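Local coordinates for protein endoglucanase (Komagataeibacter sucrofermentans, PDB 6VC5) that probably hydrolyses internal β-1,4-glucosidic linkages in cellulose and related β-glucans as a family 8 endoglucanase, at residues K147-L152 and S201-T206; P133-L138 and D171-K176; L95-L100 and M117-D122. All blocks are in the same frame, centred on the assembly; numbering follows the deposited sequence.

Interaction 1: K147-L152 and S201-T206; sequences KDTVTL and SINLHT
The carboxylate of Asp148 lies at the edge of the His205 imidazole: His205 NE2 donates in the ring plane to Asp148 OD2 over 2.7 Å, while the two flat groups are turned 59° against each other. The histidine reaches OD2 on its anti side. Lys147 NZ takes the syn side of Asp148 OD2 in a 2.9 Å salt bridge, so that two donors grip this one oxygen. The backbone O of Lys147 lies obliquely to the ring. This cluster stands just beyond an antiparallel β pairing, in which strand 149-152 flanks the central strand 200-203 of a three-stranded sheet. Val150 and Ile202 form its hydrogen-bonded pair, with Val150 N to Ile202 O at 3.0 Å and the reverse bond, Ile202 N to Val150 O, at 2.9 Å. Past the strand end, Leu204 N still reaches Asp148 O at 2.8 Å, from above the carbonyl plane. An Asx turn, in which Asn203 OD1 accepts from His205 N, shapes the chain leading into the imidazole. On the face that carries Val150 and Ile202, Val150 CG1 is held between its own backbone N and carbonyl carbon (chi1 66°), which lays it alongside Ile202 CB at 3.8 Å; Val131 of strand 128-131 packs against both residues. On the sheet face that carries Thr151 and Ser201, one water joins the two hydroxyls, 2.6 Å from Thr151 OG1 and 2.7 Å from Ser201 OG.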
ATOM      1  N   LYS A 147     -25.770  -1.117  -0.084  1.00 18.63           N
ATOM      2  CA  LYS A 147     -26.635  -0.192  -0.805  1.00 18.82           C
ATOM      3  C   LYS A 147     -26.611   1.208  -0.205  1.00 18.77           C
ATOM      4  O   LYS A 147     -27.021   2.159  -0.880  1.00 21.50           O
ATOM      5  CB  LYS A 147     -28.075  -0.716  -0.849  1.00 21.74           C
ATOM      6  CG  LYS A 147     -28.744  -0.823   0.512  1.00 23.12           C
ATOM      7  CD  LYS A 147     -30.197  -1.277   0.367  1.00 25.79           C
ATOM      8  CE  LYS A 147     -30.991  -1.043   1.644  1.00 28.96           C
ATOM      9  NZ  LYS A 147     -31.124   0.410   1.971  1.00 30.43           N
ATOM     10  N   ASP A 148     -26.128   1.356   1.031  1.00 17.24           N
ATOM     11  CA  ASP A 148     -26.162   2.631   1.741  1.00 17.40           C
ATOM     12  C   ASP A 148     -24.810   3.317   1.876  1.00 13.97           C
ATOM     13  O   ASP A 148     -24.769   4.546   1.968  1.00 12.94           O
ATOM     14  CB  ASP A 148     -26.735   2.444   3.151  1.00 19.90           C
ATOM     15  CG  ASP A 148     -28.160   1.903   3.139  1.00 23.91           C
ATOM     16  OD1 ASP A 148     -28.502   1.093   4.030  1.00 27.39           O
ATOM     17  OD2 ASP A 148     -28.938   2.277   2.236  1.00 25.45           O
ATOM     18  N   THR A 149     -23.713   2.567   1.964  1.00 11.21           N
ATOM     19  CA  THR A 149     -22.408   3.181   2.206  1.00 10.85           C
ATOM     20  C   THR A 149     -21.328   2.427   1.451  1.00  9.58           C
ATOM     21  O   THR A 149     -21.457   1.236   1.131  1.00 11.22           O
ATOM     22  CB  THR A 149     -21.993   3.203   3.693  1.00 16.34           C
ATOM     23  OG1 THR A 149     -21.638   1.881   4.119  1.00 20.79           O
ATOM     24  CG2 THR A 149     -23.091   3.728   4.597  1.00 17.04           C
ATOM     25  N   VAL A 150     -20.240   3.129   1.185  1.00  8.21           N
ATOM     26  CA  VAL A 150     -19.017   2.509   0.703  1.00  8.07           C
ATOM     27  C   VAL A 150     -17.923   2.783   1.723  1.00  7.31           C
ATOM     28  O   VAL A 150     -17.846   3.883   2.280  1.00  8.81           O
ATOM     29  CB  VAL A 150     -18.620   2.979  -0.713  1.00  9.64           C
ATOM     30  CG1 VAL A 150     -18.245   4.459  -0.726  1.00 10.40           C
ATOM     31  CG2 VAL A 150     -17.488   2.125  -1.249  1.00 11.00           C
ATOM     32  N   THR A 151     -17.107   1.764   2.008  1.00  7.27           N
ATOM     33  CA  THR A 151     -15.924   1.912   2.846  1.00  6.86           C
ATOM     34  C   THR A 151     -14.691   1.945   1.957  1.00  7.33           C
ATOM     35  O   THR A 151     -14.505   1.064   1.111  1.00  8.60           O
ATOM     36  CB  THR A 151     -15.807   0.737   3.815  1.00  9.76           C
ATOM     37  OG1 THR A 151     -16.969   0.695   4.656  1.00 14.31           O
ATOM     38  CG2 THR A 151     -14.522   0.863   4.674  1.00 11.18           C
ATOM     39  N   LEU A 152     -13.850   2.958   2.138  1.00  6.58           N
ATOM     40  CA  LEU A 152     -12.614   3.053   1.387  1.00  6.64           C
ATOM     41  C   LEU A 152     -11.433   2.999   2.341  1.00  6.72           C
ATOM     42  O   LEU A 152     -11.509   3.473   3.481  1.00  9.48           O
ATOM     43  CB  LEU A 152     -12.550   4.374   0.587  1.00  8.48           C
ATOM     44  CG  LEU A 152     -13.712   4.683  -0.350  1.00  8.62           C
ATOM     45  CD1 LEU A 152     -13.481   6.033  -1.042  1.00 11.77           C
ATOM     46  CD2 LEU A 152     -13.873   3.570  -1.377  1.00  9.84           C
ATOM     47  N   SER A 201     -15.732   6.209   5.349  1.00  7.14           N
ATOM     48  CA  SER A 201     -17.053   5.867   4.829  1.00  8.53           C
ATOM     49  C   SER A 201     -17.624   7.038   4.032  1.00  7.80           C
ATOM     50  O   SER A 201     -17.531   8.197   4.458  1.00  9.29           O
ATOM     51  CB  SER A 201     -17.994   5.516   5.983  1.00 11.04           C
ATOM     52  OG  SER A 201     -19.229   5.023   5.489  1.00 17.33           O
ATOM     53  N   ILE A 202     -18.226   6.746   2.875  1.00  7.48           N
ATOM     54  CA  ILE A 202     -19.003   7.733   2.122  1.00  7.17           C
ATOM     55  C   ILE A 202     -20.433   7.212   2.025  1.00  7.51           C
ATOM     56  O   ILE A 202     -20.654   6.071   1.602  1.00  9.28           O
ATOM     57  CB  ILE A 202     -18.428   7.995   0.719  1.00  7.65           C
ATOM     58  CG1 ILE A 202     -16.981   8.484   0.803  1.00  8.16           C
ATOM     59  CG2 ILE A 202     -19.279   9.045  -0.014  1.00 10.01           C
ATOM     60  CD1 ILE A 202     -16.325   8.719  -0.573  1.00 11.06           C
ATOM     61  N   ASN A 203     -21.396   8.030   2.453  1.00  7.84           N
ATOM     62  CA  ASN A 203     -22.798   7.650   2.357  1.00  8.55           C
ATOM     63  C   ASN A 203     -23.261   7.767   0.908  1.00  9.54           C
ATOM     64  O   ASN A 203     -23.071   8.799   0.259  1.00 10.76           O
ATOM     65  CB  ASN A 203     -23.638   8.532   3.274  1.00 10.92           C
ATOM     66  CG  ASN A 203     -25.067   8.064   3.355  1.00 13.66           C
ATOM     67  OD1 ASN A 203     -25.824   8.218   2.408  1.00 14.59           O
ATOM     68  ND2 ASN A 203     -25.419   7.414   4.458  1.00 18.20           N
ATOM     69  N   LEU A 204     -23.831   6.684   0.384  1.00  9.84           N
ATOM     70  CA  LEU A 204     -24.195   6.651  -1.027  1.00 11.68           C
ATOM     71  C   LEU A 204     -25.441   7.467  -1.335  1.00 13.21           C
ATOM     72  O   LEU A 204     -25.675   7.800  -2.505  1.00 15.34           O
ATOM     73  CB  LEU A 204     -24.413   5.210  -1.477  1.00 12.58           C
ATOM     74  CG  LEU A 204     -23.207   4.274  -1.331  1.00 13.34           C
ATOM     75  CD1 LEU A 204     -23.526   2.954  -2.003  1.00 14.34           C
ATOM     76  CD2 LEU A 204     -21.942   4.894  -1.910  1.00 15.76           C
ATOM     77  N   HIS A 205     -26.242   7.786  -0.322  1.00 12.00           N
ATOM     78  CA  HIS A 205     -27.461   8.563  -0.525  1.00 13.23           C
ATOM     79  C   HIS A 205     -27.278  10.059  -0.306  1.00 12.39           C
ATOM     80  O   HIS A 205     -28.147  10.831  -0.721  1.00 13.12           O
ATOM     81  CB  HIS A 205     -28.561   8.071   0.418  1.00 15.04           C
ATOM     82  CG  HIS A 205     -28.835   6.603   0.303  1.00 17.98           C
ATOM     83  ND1 HIS A 205     -29.152   5.999  -0.894  1.00 21.02           N
ATOM     84  CD2 HIS A 205     -28.816   5.618   1.230  1.00 18.75           C
ATOM     85  CE1 HIS A 205     -29.326   4.704  -0.697  1.00 19.74           C
ATOM     86  NE2 HIS A 205     -29.131   4.447   0.584  1.00 19.75           N
ATOM     87  N   THR A 206     -26.207  10.495   0.354  1.00 10.76           N
ATOM     88  CA  THR A 206     -25.995  11.919   0.632  1.00 10.39           C
ATOM     89  C   THR A 206     -24.619  12.431   0.229  1.00  9.98           C
ATOM     90  O   THR A 206     -24.440  13.654   0.152  1.00  9.52           O
ATOM     91  CB  THR A 206     -26.145  12.215   2.128  1.00 11.29           C
ATOM     92  OG1 THR A 206     -25.090  11.561   2.848  1.00 12.17           O
ATOM     93  CG2 THR A 206     -27.507  11.744   2.666  1.00 13.16           C
TER
HETATM   94  O   HOH W   1     -18.917   2.298   5.402  1.00 20.83           O

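Interaction 2: P133-L138 and D171-K176; sequences PYTVLL and DAKWTK
Thr135 and Lys176 carry this contact, their side chains crossing at about a right angle. The close part gathers round the buried threonine hydroxyl: Lys176 NZ lies 3.0 Å from Thr135 OG1, and the lysine methylene CD passes it at 3.6 Å. A bend at the last torsion of Lys176 (chi4 -75°) turns the ammonium back toward the strand, where its main partner is Asp180 in the next turn of the helix. The same carboxylate oxygen of Asp180, OD2, forms a salt bridge with the lysine and accepts from Thr135 N, tying the strand backbone to the helix. Packing is looser at Lys173, whose fully extended chain only skirts the threonine, CE standing 4.4 Å from Thr135 CG2 on its way to Thr128 OG1. Asp171 is the N-cap of the helix, its OD1 accepting from Lys173 N at 2.9 Å, well away from the strand. The solvent side belongs to Lys176 and, just before the strand, to the exposed Pro133, which sets CG 3.8 Å above the ring plane of Tyr134, over its centre. With the two axes 9.3 Å apart and nearly perpendicular, at 89°, the geometry is that of a β-hairpin, 128-131 with 134-137, laid across the first turns of an N-capped α-helix.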
ATOM      1  N   PRO A 133     -20.109  12.311  -6.981  1.00 17.78           N
ATOM      2  CA  PRO A 133     -19.381  12.863  -8.133  1.00 19.42           C
ATOM      3  C   PRO A 133     -18.050  12.186  -8.426  1.00 20.15           C
ATOM      4  O   PRO A 133     -17.291  12.705  -9.250  1.00 22.09           O
ATOM      5  CB  PRO A 133     -19.139  14.313  -7.687  1.00 19.23           C
ATOM      6  CG  PRO A 133     -18.912  14.178  -6.193  1.00 19.83           C
ATOM      7  CD  PRO A 133     -19.812  13.044  -5.735  1.00 19.97           C
ATOM      8  N   TYR A 134     -17.752  11.053  -7.792  1.00 17.59           N
ATOM      9  CA  TYR A 134     -16.447  10.415  -7.866  1.00 15.69           C
ATOM     10  C   TYR A 134     -16.527   9.055  -8.540  1.00 14.98           C
ATOM     11  O   TYR A 134     -17.579   8.414  -8.597  1.00 15.74           O
ATOM     12  CB  TYR A 134     -15.888  10.158  -6.460  1.00 14.30           C
ATOM     13  CG  TYR A 134     -15.918  11.330  -5.526  1.00 14.55           C
ATOM     14  CD1 TYR A 134     -15.156  12.461  -5.772  1.00 16.41           C
ATOM     15  CD2 TYR A 134     -16.707  11.301  -4.378  1.00 16.75           C
ATOM     16  CE1 TYR A 134     -15.180  13.537  -4.903  1.00 18.86           C
ATOM     17  CE2 TYR A 134     -16.742  12.373  -3.509  1.00 16.99           C
ATOM     18  CZ  TYR A 134     -15.975  13.484  -3.773  1.00 19.41           C
ATOM     19  OH  TYR A 134     -16.004  14.557  -2.906  1.00 23.05           O
ATOM     20  N   THR A 135     -15.367   8.602  -9.017  1.00 13.49           N
ATOM     21  CA  THR A 135     -15.108   7.191  -9.260  1.00 13.64           C
ATOM     22  C   THR A 135     -14.116   6.765  -8.191  1.00 14.32           C
ATOM     23  O   THR A 135     -13.032   7.350  -8.093  1.00 16.50           O
ATOM     24  CB  THR A 135     -14.498   6.983 -10.644  1.00 14.67           C
ATOM     25  OG1 THR A 135     -15.430   7.424 -11.641  1.00 17.72           O
ATOM     26  CG2 THR A 135     -14.190   5.514 -10.856  1.00 15.11           C
ATOM     27  N   VAL A 136     -14.501   5.789  -7.371  1.00 11.11           N
ATOM     28  CA  VAL A 136     -13.704   5.395  -6.212  1.00 11.53           C
ATOM     29  C   VAL A 136     -13.062   4.040  -6.460  1.00 11.82           C
ATOM     30  O   VAL A 136     -13.516   3.239  -7.285  1.00 12.32           O
ATOM     31  CB  VAL A 136     -14.494   5.381  -4.883  1.00 12.69           C
ATOM     32  CG1 VAL A 136     -15.188   6.716  -4.649  1.00 15.30           C
ATOM     33  CG2 VAL A 136     -15.480   4.226  -4.865  1.00 13.69           C
ATOM     34  N   LEU A 137     -11.984   3.789  -5.715  1.00 10.90           N
ATOM     35  CA  LEU A 137     -11.284   2.511  -5.708  1.00 11.18           C
ATOM     36  C   LEU A 137     -11.704   1.720  -4.471  1.00 10.17           C
ATOM     37  O   LEU A 137     -11.406   2.125  -3.340  1.00 11.78           O
ATOM     38  CB  LEU A 137      -9.782   2.780  -5.675  1.00 14.02           C
ATOM     39  CG  LEU A 137      -8.882   1.568  -5.876  1.00 15.89           C
ATOM     40  CD1 LEU A 137      -8.956   1.108  -7.326  1.00 17.03           C
ATOM     41  CD2 LEU A 137      -7.451   1.929  -5.487  1.00 18.46           C
ATOM     42  N   LEU A 138     -12.391   0.579  -4.683  1.00  8.99           N
ATOM     43  CA  LEU A 138     -12.849  -0.260  -3.579  1.00  8.82           C
ATOM     44  C   LEU A 138     -11.682  -1.058  -2.991  1.00  8.62           C
ATOM     45  O   LEU A 138     -10.779  -1.476  -3.722  1.00 10.20           O
ATOM     46  CB  LEU A 138     -13.901  -1.243  -4.081  1.00 11.59           C
ATOM     47  CG  LEU A 138     -15.131  -0.630  -4.731  1.00 13.88           C
ATOM     48  CD1 LEU A 138     -16.029  -1.709  -5.328  1.00 17.77           C
ATOM     49  CD2 LEU A 138     -15.868   0.183  -3.673  1.00 15.70           C
ATOM     50  N   ASP A 171      -5.447   4.916 -20.595  1.00 20.10           N
ATOM     51  CA  ASP A 171      -6.876   4.978 -20.296  1.00 19.13           C
ATOM     52  C   ASP A 171      -7.150   6.147 -19.359  1.00 19.03           C
ATOM     53  O   ASP A 171      -6.652   6.172 -18.227  1.00 19.68           O
ATOM     54  CB  ASP A 171      -7.321   3.666 -19.655  1.00 19.40           C
ATOM     55  CG  ASP A 171      -8.839   3.512 -19.611  1.00 21.17           C
ATOM     56  OD1 ASP A 171      -9.556   4.531 -19.478  1.00 23.99           O
ATOM     57  OD2 ASP A 171      -9.321   2.361 -19.708  1.00 23.04           O
ATOM     58  N   ALA A 172      -7.968   7.102 -19.822  1.00 19.95           N
ATOM     59  CA  ALA A 172      -8.264   8.302 -19.048  1.00 20.84           C
ATOM     60  C   ALA A 172      -9.036   8.008 -17.763  1.00 19.54           C
ATOM     61  O   ALA A 172      -9.062   8.860 -16.864  1.00 19.26           O
ATOM     62  CB  ALA A 172      -9.032   9.309 -19.908  1.00 22.10           C
ATOM     63  N   LYS A 173      -9.660   6.830 -17.649  1.00 17.80           N
ATOM     64  CA  LYS A 173     -10.323   6.481 -16.396  1.00 18.35           C
ATOM     65  C   LYS A 173      -9.325   6.385 -15.246  1.00 17.26           C
ATOM     66  O   LYS A 173      -9.671   6.693 -14.099  1.00 15.02           O
ATOM     67  CB  LYS A 173     -11.115   5.179 -16.562  1.00 19.60           C
ATOM     68  CG  LYS A 173     -12.065   4.865 -15.415  1.00 22.06           C
ATOM     69  CD  LYS A 173     -12.835   3.578 -15.685  1.00 24.83           C
ATOM     70  CE  LYS A 173     -13.666   3.152 -14.480  1.00 26.55           C
ATOM     71  NZ  LYS A 173     -14.343   1.843 -14.726  1.00 28.35           N
ATOM     72  N   TRP A 174      -8.077   5.993 -15.530  1.00 15.99           N
ATOM     73  CA  TRP A 174      -7.072   5.980 -14.471  1.00 14.88           C
ATOM     74  C   TRP A 174      -6.791   7.391 -13.975  1.00 14.51           C
ATOM     75  O   TRP A 174      -6.606   7.611 -12.772  1.00 13.92           O
ATOM     76  CB  TRP A 174      -5.789   5.294 -14.948  1.00 15.12           C
ATOM     77  CG  TRP A 174      -5.886   3.798 -14.987  1.00 14.99           C
ATOM     78  CD1 TRP A 174      -5.810   3.009 -16.094  1.00 16.16           C
ATOM     79  CD2 TRP A 174      -6.084   2.914 -13.876  1.00 16.43           C
ATOM     80  NE1 TRP A 174      -5.939   1.687 -15.744  1.00 16.13           N
ATOM     81  CE2 TRP A 174      -6.109   1.599 -14.388  1.00 17.47           C
ATOM     82  CE3 TRP A 174      -6.242   3.105 -12.503  1.00 17.31           C
ATOM     83  CZ2 TRP A 174      -6.283   0.480 -13.572  1.00 16.50           C
ATOM     84  CZ3 TRP A 174      -6.421   1.990 -11.696  1.00 19.57           C
ATOM     85  CH2 TRP A 174      -6.438   0.698 -12.235  1.00 16.39           C
ATOM     86  N   THR A 175      -6.781   8.365 -14.889  1.00 15.41           N
ATOM     87  CA  THR A 175      -6.616   9.759 -14.495  1.00 15.92           C
ATOM     88  C   THR A 175      -7.760  10.206 -13.594  1.00 15.12           C
ATOM     89  O   THR A 175      -7.537  10.911 -12.601  1.00 14.80           O
ATOM     90  CB  THR A 175      -6.548  10.627 -15.753  1.00 17.12           C
ATOM     91  OG1 THR A 175      -5.505  10.136 -16.601  1.00 20.25           O
ATOM     92  CG2 THR A 175      -6.257  12.077 -15.389  1.00 19.17           C
ATOM     93  N   LYS A 176      -8.985   9.773 -13.908  1.00 14.98           N
ATOM     94  CA  LYS A 176     -10.139  10.150 -13.097  1.00 15.72           C
ATOM     95  C   LYS A 176     -10.075   9.508 -11.715  1.00 14.04           C
ATOM     96  O   LYS A 176     -10.378  10.158 -10.709  1.00 13.28           O
ATOM     97  CB  LYS A 176     -11.436   9.764 -13.804  1.00 18.51           C
ATOM     98  CG  LYS A 176     -12.693  10.229 -13.075  1.00 21.31           C
ATOM     99  CD  LYS A 176     -13.954   9.888 -13.852  1.00 23.73           C
ATOM    100  CE  LYS A 176     -15.128  10.757 -13.408  1.00 26.08           C
ATOM    101  NZ  LYS A 176     -15.680  10.331 -12.085  1.00 25.65           N
TER

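Interaction 3: L95-L100 and M117-D122; sequences LIALAL and MNIYGD
Ala97 places its methyl over one face of the Tyr120 ring, a CH-π contact with CB 3.7 Å from the ring centroid and 18° off the normal. The methyl is offset toward the phenol end, so its nearest ring atom is Tyr120 CZ, 3.5 Å from Ala97 CB. With CG anti to its own carbonyl carbon (chi1 -77°), Tyr120 sends the ring alongside the opposing helix, carrying OH as far as the backbone of Leu98. Although Tyr120 OH comes within 3.4 Å of Leu98 N, the angle is too poor for a hydrogen bond. Next to the ring, Ile119 touches the same alanine, CG2 lying 3.9 Å from Ala97 CB. The other branch of Ile119 reaches further, Ile119 CD1 resting 3.7 Å from Leu100 CD1 and 3.9 Å from Ile96 CG2; the isoleucine crosses both of these chains at about a right angle. These residues line the buried seam of an antiparallel helical hairpin formed by the consecutive helices 90-106 and 110-126, an element of the (α/α)6 barrel characteristic of family 8 glycoside hydrolases. The local axes approach to 9.0 Å at 147°, a close fit in which the small Ala97 leaves room for the tyrosine ring. A leucine in place of Tyr120 would probably strip the Ala97 methyl of its flat aromatic cover and leave the Ser161 hydroxyl without its phenol partner. That hydrogen bond, between Tyr120 OH and Ser161 OG, anchors the far end of the ring to helix 159-169, whose Gln164 and Ala165 also touch the tyrosine. Beyond the isoleucine cluster, Phe71 packs on Ile96 and Ile119, while Met40 of helix 33-46 and Trp56 of helix 49-62 both lie against Ile96 and Leu100.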
ATOM      1  N   LEU A  95       0.132  -3.575  -5.837  1.00  5.74           N
ATOM      2  CA  LEU A  95       1.566  -3.746  -5.587  1.00  5.59           C
ATOM      3  C   LEU A  95       2.165  -4.810  -6.497  1.00  5.85           C
ATOM      4  O   LEU A  95       3.256  -4.618  -7.056  1.00  7.19           O
ATOM      5  CB  LEU A  95       1.794  -4.113  -4.119  1.00  7.29           C
ATOM      6  CG  LEU A  95       1.603  -2.966  -3.127  1.00 10.05           C
ATOM      7  CD1 LEU A  95       1.384  -3.577  -1.748  1.00 11.45           C
ATOM      8  CD2 LEU A  95       2.798  -2.021  -3.127  1.00 11.98           C
ATOM      9  N   ILE A  96       1.465  -5.941  -6.650  1.00  5.24           N
ATOM     10  CA  ILE A  96       1.913  -6.997  -7.552  1.00  4.51           C
ATOM     11  C   ILE A  96       1.994  -6.468  -8.985  1.00  5.43           C
ATOM     12  O   ILE A  96       2.974  -6.706  -9.700  1.00  6.17           O
ATOM     13  CB  ILE A  96       0.983  -8.218  -7.420  1.00  5.13           C
ATOM     14  CG1 ILE A  96       1.168  -8.877  -6.049  1.00  6.77           C
ATOM     15  CG2 ILE A  96       1.241  -9.205  -8.539  1.00  4.78           C
ATOM     16  CD1 ILE A  96       0.099  -9.925  -5.712  1.00  9.19           C
ATOM     17  N   ALA A  97       0.965  -5.735  -9.427  1.00  5.91           N
ATOM     18  CA  ALA A  97       0.971  -5.195 -10.783  1.00  6.04           C
ATOM     19  C   ALA A  97       2.126  -4.219 -11.003  1.00  5.56           C
ATOM     20  O   ALA A  97       2.802  -4.273 -12.037  1.00  6.01           O
ATOM     21  CB  ALA A  97      -0.366  -4.517 -11.082  1.00  6.77           C
ATOM     22  N   LEU A  98       2.372  -3.321 -10.043  1.00  6.10           N
ATOM     23  CA  LEU A  98       3.495  -2.393 -10.183  1.00  6.79           C
ATOM     24  C   LEU A  98       4.820  -3.139 -10.268  1.00  6.39           C
ATOM     25  O   LEU A  98       5.668  -2.820 -11.112  1.00  6.67           O
ATOM     26  CB  LEU A  98       3.520  -1.404  -9.017  1.00  7.55           C
ATOM     27  CG  LEU A  98       4.694  -0.421  -9.006  1.00  7.45           C
ATOM     28  CD1 LEU A  98       4.692   0.460 -10.232  1.00  8.09           C
ATOM     29  CD2 LEU A  98       4.579   0.426  -7.753  1.00  8.60           C
ATOM     30  N   ALA A  99       4.992  -4.170  -9.431  1.00  5.18           N
ATOM     31  CA  ALA A  99       6.232  -4.946  -9.455  1.00  5.73           C
ATOM     32  C   ALA A  99       6.432  -5.647 -10.797  1.00  6.01           C
ATOM     33  O   ALA A  99       7.555  -5.705 -11.320  1.00  6.14           O
ATOM     34  CB  ALA A  99       6.207  -5.971  -8.322  1.00  5.50           C
ATOM     35  N   LEU A 100       5.355  -6.216 -11.355  1.00  6.41           N
ATOM     36  CA  LEU A 100       5.442  -6.845 -12.675  1.00  5.30           C
ATOM     37  C   LEU A 100       5.789  -5.838 -13.764  1.00  7.45           C
ATOM     38  O   LEU A 100       6.561  -6.153 -14.679  1.00  8.07           O
ATOM     39  CB  LEU A 100       4.123  -7.550 -13.008  1.00  4.57           C
ATOM     40  CG  LEU A 100       3.974  -8.875 -12.273  1.00  6.73           C
ATOM     41  CD1 LEU A 100       2.523  -9.284 -12.199  1.00  7.69           C
ATOM     42  CD2 LEU A 100       4.801  -9.959 -12.946  1.00  6.81           C
ATOM     43  N   MET A 117      -0.735  -5.712 -17.007  1.00  8.37           N
ATOM     44  CA  MET A 117      -1.893  -5.130 -17.683  1.00  9.22           C
ATOM     45  C   MET A 117      -3.166  -5.927 -17.416  1.00  8.25           C
ATOM     46  O   MET A 117      -4.247  -5.338 -17.272  1.00  9.49           O
ATOM     47  CB  MET A 117      -1.607  -5.000 -19.178  1.00 12.75           C
ATOM     48  CG  MET A 117      -0.540  -3.960 -19.454  1.00 13.87           C
ATOM     49  SD  MET A 117      -0.288  -3.516 -21.186  1.00 14.64           S
ATOM     50  CE  MET A 117       0.243  -5.073 -21.819  1.00 15.67           C
ATOM     51  N   ASN A 118      -3.059  -7.253 -17.311  1.00  7.68           N
ATOM     52  CA  ASN A 118      -4.228  -8.059 -16.956  1.00  9.41           C
ATOM     53  C   ASN A 118      -4.751  -7.704 -15.566  1.00  9.31           C
ATOM     54  O   ASN A 118      -5.965  -7.566 -15.373  1.00  9.17           O
ATOM     55  CB  ASN A 118      -3.895  -9.545 -17.030  1.00 11.26           C
ATOM     56  CG  ASN A 118      -3.733 -10.031 -18.457  1.00 15.01           C
ATOM     57  OD1 ASN A 118      -4.174  -9.371 -19.399  1.00 17.43           O
ATOM     58  ND2 ASN A 118      -3.090 -11.178 -18.625  1.00 17.49           N
ATOM     59  N   ILE A 119      -3.850  -7.545 -14.588  1.00  7.55           N
ATOM     60  CA  ILE A 119      -4.276  -7.152 -13.243  1.00  6.56           C
ATOM     61  C   ILE A 119      -4.909  -5.768 -13.267  1.00  6.92           C
ATOM     62  O   ILE A 119      -5.975  -5.540 -12.679  1.00  8.05           O
ATOM     63  CB  ILE A 119      -3.093  -7.204 -12.261  1.00  5.85           C
ATOM     64  CG1 ILE A 119      -2.526  -8.624 -12.177  1.00  6.45           C
ATOM     65  CG2 ILE A 119      -3.521  -6.714 -10.875  1.00  7.16           C
ATOM     66  CD1 ILE A 119      -1.112  -8.684 -11.601  1.00  8.77           C
ATOM     67  N   TYR A 120      -4.230  -4.804 -13.899  1.00  7.00           N
ATOM     68  CA  TYR A 120      -4.747  -3.435 -13.906  1.00  7.64           C
ATOM     69  C   TYR A 120      -6.119  -3.384 -14.556  1.00  7.89           C
ATOM     70  O   TYR A 120      -7.017  -2.681 -14.074  1.00  8.74           O
ATOM     71  CB  TYR A 120      -3.787  -2.505 -14.650  1.00  8.18           C
ATOM     72  CG  TYR A 120      -2.549  -2.096 -13.877  1.00  7.76           C
ATOM     73  CD1 TYR A 120      -2.631  -1.613 -12.576  1.00  8.49           C
ATOM     74  CD2 TYR A 120      -1.298  -2.143 -14.482  1.00  7.72           C
ATOM     75  CE1 TYR A 120      -1.490  -1.216 -11.877  1.00  7.81           C
ATOM     76  CE2 TYR A 120      -0.151  -1.747 -13.803  1.00  8.20           C
ATOM     77  CZ  TYR A 120      -0.248  -1.283 -12.508  1.00  8.34           C
ATOM     78  OH  TYR A 120       0.884  -0.889 -11.835  1.00  9.25           O
ATOM     79  N   GLY A 121      -6.294  -4.126 -15.653  1.00  7.70           N
ATOM     80  CA  GLY A 121      -7.585  -4.166 -16.316  1.00  8.84           C
ATOM     81  C   GLY A 121      -8.698  -4.631 -15.394  1.00  9.66           C
ATOM     82  O   GLY A 121      -9.800  -4.075 -15.404  1.00 12.02           O
ATOM     83  N   ASP A 122      -8.426  -5.652 -14.584  1.00  9.21           N
ATOM     84  CA  ASP A 122      -9.451  -6.149 -13.671  1.00 10.28           C
ATOM     85  C   ASP A 122      -9.653  -5.259 -12.443  1.00  9.59           C
ATOM     86  O   ASP A 122     -10.773  -5.186 -11.928  1.00 10.67           O
ATOM     87  CB  ASP A 122      -9.161  -7.604 -13.301  1.00 12.58           C
ATOM     88  CG  ASP A 122      -9.729  -8.577 -14.329  1.00 17.32           C
ATOM     89  OD1 ASP A 122     -10.657  -8.174 -15.074  1.00 20.49           O
ATOM     90  OD2 ASP A 122      -9.261  -9.733 -14.399  1.00 18.65           O
TER

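In the fold
Along the chain, interaction 3 closes before the other two open, whereas interactions 1 and 2 interleave: strand 134-137 is followed by strand 149-152, and helix 172-187 by strand 200-203. The centre of interaction 2 lies about 17 Å from that of interaction 1 and about 16 Å from that of interaction 3, and it touches both. Leu152 CD2 packs 3.5 Å from Leu137 O toward interaction 1, and Trp174 CZ2 lies 3.3 Å from Tyr120 O toward interaction 3. Interactions 1 and 3 stay about 14 Å apart at their nearest atoms. The contacts thus run from a helical hairpin of the barrel, through a strand-on-helix junction, to a more exposed small sheet, all within the family 8 region.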